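Long-range contact in manganese-dependent inorganic pyrophosphatase (Methanocaldococcus jannaschii, PDB 2EB0), which hydrolyses diphosphate to two phosphate ions, using two manganese ions per subunit: residues 221-226 with 251-256. Numbering follows the deposited sequence.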
ATOM      1  N   ILE B 221     -33.362  -1.019  -5.711  1.00 23.99           N
ATOM      2  CA  ILE B 221     -34.040   0.062  -6.400  1.00 26.62           C
ATOM      3  C   ILE B 221     -35.298   0.462  -5.624  1.00 27.41           C
ATOM      4  O   ILE B 221     -35.678   1.630  -5.598  1.00 29.21           O
ATOM      5  CB  ILE B 221     -34.397  -0.360  -7.836  1.00 24.25           C
ATOM      6  CG1 ILE B 221     -33.108  -0.719  -8.588  1.00 26.07           C
ATOM      7  CG2 ILE B 221     -35.118   0.781  -8.547  1.00 25.21           C
ATOM      8  CD1 ILE B 221     -33.325  -1.293  -9.981  1.00 24.87           C
ATOM      9  N   ASP B 222     -35.932  -0.521  -4.996  1.00 30.38           N
ATOM     10  CA  ASP B 222     -37.123  -0.302  -4.182  1.00 30.48           C
ATOM     11  C   ASP B 222     -36.827  -0.940  -2.826  1.00 29.29           C
ATOM     12  O   ASP B 222     -36.789  -2.166  -2.705  1.00 27.07           O
ATOM     13  CB  ASP B 222     -38.346  -0.957  -4.830  1.00 44.49           C
ATOM     14  CG  ASP B 222     -39.617  -0.766  -4.012  1.00 48.75           C
ATOM     15  OD1 ASP B 222     -40.712  -1.075  -4.527  1.00 49.04           O
ATOM     16  OD2 ASP B 222     -39.521  -0.314  -2.849  1.00 50.32           O
ATOM     17  N   VAL B 223     -36.608  -0.109  -1.810  1.00 22.17           N
ATOM     18  CA  VAL B 223     -36.266  -0.611  -0.476  1.00 24.31           C
ATOM     19  C   VAL B 223     -37.414  -1.217   0.317  1.00 23.81           C
ATOM     20  O   VAL B 223     -37.176  -1.919   1.295  1.00 24.61           O
ATOM     21  CB  VAL B 223     -35.623   0.500   0.403  1.00 35.86           C
ATOM     22  CG1 VAL B 223     -34.411   1.074  -0.289  1.00 36.81           C
ATOM     23  CG2 VAL B 223     -36.634   1.607   0.693  1.00 36.29           C
ATOM     24  N   SER B 224     -38.649  -0.963  -0.107  0.50 26.55           N
ATOM     25  CA  SER B 224     -39.814  -1.462   0.615  0.50 27.41           C
ATOM     26  C   SER B 224     -39.739  -2.923   1.045  0.50 26.75           C
ATOM     27  O   SER B 224     -40.077  -3.241   2.183  0.50 26.27           O
ATOM     28  CB  SER B 224     -41.092  -1.222  -0.193  0.50 37.41           C
ATOM     29  OG  SER B 224     -41.071  -1.938  -1.406  1.00 43.48           O
ATOM     30  N   GLU B 225     -39.299  -3.818   0.163  0.50  8.95           N
ATOM     31  CA  GLU B 225     -39.217  -5.218   0.563  0.50  9.15           C
ATOM     32  C   GLU B 225     -38.136  -5.479   1.602  0.50  8.88           C
ATOM     33  O   GLU B 225     -38.292  -6.339   2.469  0.50  7.27           O
ATOM     34  CB  GLU B 225     -38.982  -6.139  -0.629  0.50 38.02           C
ATOM     35  CG  GLU B 225     -38.937  -7.595  -0.192  0.50 39.99           C
ATOM     36  CD  GLU B 225     -39.004  -8.564  -1.342  1.00 43.21           C
ATOM     37  OE1 GLU B 225     -39.095  -9.787  -1.081  1.00 43.61           O
ATOM     38  OE2 GLU B 225     -38.966  -8.103  -2.504  1.00 42.48           O
ATOM     39  N   VAL B 226     -37.027  -4.759   1.515  1.00 34.91           N
ATOM     40  CA  VAL B 226     -35.972  -4.954   2.493  1.00 36.22           C
ATOM     41  C   VAL B 226     -36.435  -4.366   3.823  1.00 37.43           C
ATOM     42  O   VAL B 226     -36.087  -4.869   4.892  1.00 39.09           O
ATOM     43  CB  VAL B 226     -34.652  -4.287   2.042  1.00 29.40           C
ATOM     44  CG1 VAL B 226     -33.637  -4.281   3.187  1.00 29.97           C
ATOM     45  CG2 VAL B 226     -34.082  -5.049   0.864  1.00 28.96           C
ATOM     46  N   PHE B 251     -25.211  -2.129   9.077  1.00 25.22           N
ATOM     47  CA  PHE B 251     -25.730  -2.727   7.858  1.00 24.66           C
ATOM     48  C   PHE B 251     -26.370  -1.625   7.043  1.00 24.94           C
ATOM     49  O   PHE B 251     -27.303  -0.957   7.503  1.00 25.10           O
ATOM     50  CB  PHE B 251     -26.775  -3.787   8.155  1.00 21.79           C
ATOM     51  CG  PHE B 251     -27.084  -4.658   6.977  1.00 24.26           C
ATOM     52  CD1 PHE B 251     -26.234  -5.700   6.633  1.00 24.73           C
ATOM     53  CD2 PHE B 251     -28.204  -4.414   6.186  1.00 22.73           C
ATOM     54  CE1 PHE B 251     -26.491  -6.491   5.518  1.00 26.04           C
ATOM     55  CE2 PHE B 251     -28.468  -5.196   5.069  1.00 23.01           C
ATOM     56  CZ  PHE B 251     -27.608  -6.238   4.734  1.00 26.31           C
ATOM     57  N   LEU B 252     -25.869  -1.447   5.828  1.00 25.28           N
ATOM     58  CA  LEU B 252     -26.359  -0.402   4.947  1.00 25.35           C
ATOM     59  C   LEU B 252     -27.449  -0.845   3.982  1.00 25.33           C
ATOM     60  O   LEU B 252     -27.214  -1.673   3.094  1.00 25.96           O
ATOM     61  CB  LEU B 252     -25.193   0.178   4.139  1.00 16.24           C
ATOM     62  CG  LEU B 252     -24.003   0.666   4.960  1.00 16.74           C
ATOM     63  CD1 LEU B 252     -22.844   1.011   4.034  1.00 19.53           C
ATOM     64  CD2 LEU B 252     -24.412   1.855   5.813  1.00 17.44           C
ATOM     65  N   ILE B 253     -28.650  -0.303   4.169  1.00 15.70           N
ATOM     66  CA  ILE B 253     -29.744  -0.593   3.252  1.00 14.98           C
ATOM     67  C   ILE B 253     -29.615   0.570   2.276  1.00 14.83           C
ATOM     68  O   ILE B 253     -30.087   1.666   2.547  1.00 16.14           O
ATOM     69  CB  ILE B 253     -31.108  -0.532   3.940  1.00 17.35           C
ATOM     70  CG1 ILE B 253     -31.189  -1.619   5.011  1.00 20.65           C
ATOM     71  CG2 ILE B 253     -32.214  -0.712   2.908  1.00 19.74           C
ATOM     72  CD1 ILE B 253     -32.492  -1.604   5.820  1.00 19.75           C
ATOM     73  N   THR B 254     -28.936   0.330   1.162  1.00 14.73           N
ATOM     74  CA  THR B 254     -28.685   1.369   0.170  1.00 16.24           C
ATOM     75  C   THR B 254     -29.781   1.546  -0.891  1.00 16.99           C
ATOM     76  O   THR B 254     -30.111   0.634  -1.656  1.00 15.32           O
ATOM     77  CB  THR B 254     -27.314   1.116  -0.501  1.00 19.76           C
ATOM     78  OG1 THR B 254     -26.292   1.172   0.504  1.00 22.96           O
ATOM     79  CG2 THR B 254     -27.019   2.149  -1.574  1.00 20.20           C
ATOM     80  N   ASP B 255     -30.351   2.741  -0.905  1.00 21.37           N
ATOM     81  CA  ASP B 255     -31.401   3.083  -1.848  1.00 22.08           C
ATOM     82  C   ASP B 255     -30.719   3.626  -3.100  1.00 21.39           C
ATOM     83  O   ASP B 255     -30.289   4.773  -3.137  1.00 22.14           O
ATOM     84  CB  ASP B 255     -32.305   4.140  -1.227  1.00 28.50           C
ATOM     85  CG  ASP B 255     -33.481   4.487  -2.103  1.00 31.28           C
ATOM     86  OD1 ASP B 255     -34.620   4.402  -1.593  1.00 32.40           O
ATOM     87  OD2 ASP B 255     -33.270   4.845  -3.288  1.00 28.48           O
ATOM     88  N   ILE B 256     -30.619   2.793  -4.123  1.00 20.81           N
ATOM     89  CA  ILE B 256     -29.953   3.197  -5.351  1.00 22.50           C
ATOM     90  C   ILE B 256     -30.510   4.474  -5.972  1.00 23.46           C
ATOM     91  O   ILE B 256     -29.746   5.306  -6.435  1.00 23.71           O
ATOM     92  CB  ILE B 256     -29.970   2.046  -6.383  1.00 29.15           C
ATOM     93  CG1 ILE B 256     -29.106   0.889  -5.863  1.00 28.25           C
ATOM     94  CG2 ILE B 256     -29.444   2.532  -7.734  1.00 31.10           C
ATOM     95  CD1 ILE B 256     -29.243  -0.389  -6.651  1.00 27.28           C
TER
HETATM   96  O   HOH W   1     -36.647   3.035  -2.423  1.00 58.16           O
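I221 and I256 bring the two backbones closest, their CA atoms 5.3 Å apart, where 221-226 leaves one strand for a short helix and 251-256 finishes another. From there the segments diverge, and apolar side chains and one water bridge the gap. V226 and I253, branched and wholly apolar as suits a buried place, meet tip to tip; with CG1 anti to the backbone N (chi1 170°), V226 carries this methyl against both I253 CG2 and I253 CD1, each 3.9 Å away. V223 instead crosses D255 at about a right angle, its CG1 3.6 Å from D255 OD1. A water 2.6 Å from D255 OD1 donates to it and accepts from V223 N, so valine offers the carboxylate only methyls while its backbone N-H is served. The charge of D255 is met by K258 in a salt bridge. D222 suits the turn leading into the helix, since its OD2 caps S224 N at 2.9 Å and also takes the S224 hydroxyl, both from one face of the carboxylate. I221 CG1 and I256 CD1 touch loosely, and both isoleucines also pack on L184 of helix 176-188. Within the DHHA2 domain, the start of a beta-alpha-beta crossover, continuing through helix 230-243, thus lies against the end of strand 248-255, parallel neighbour of 211-220.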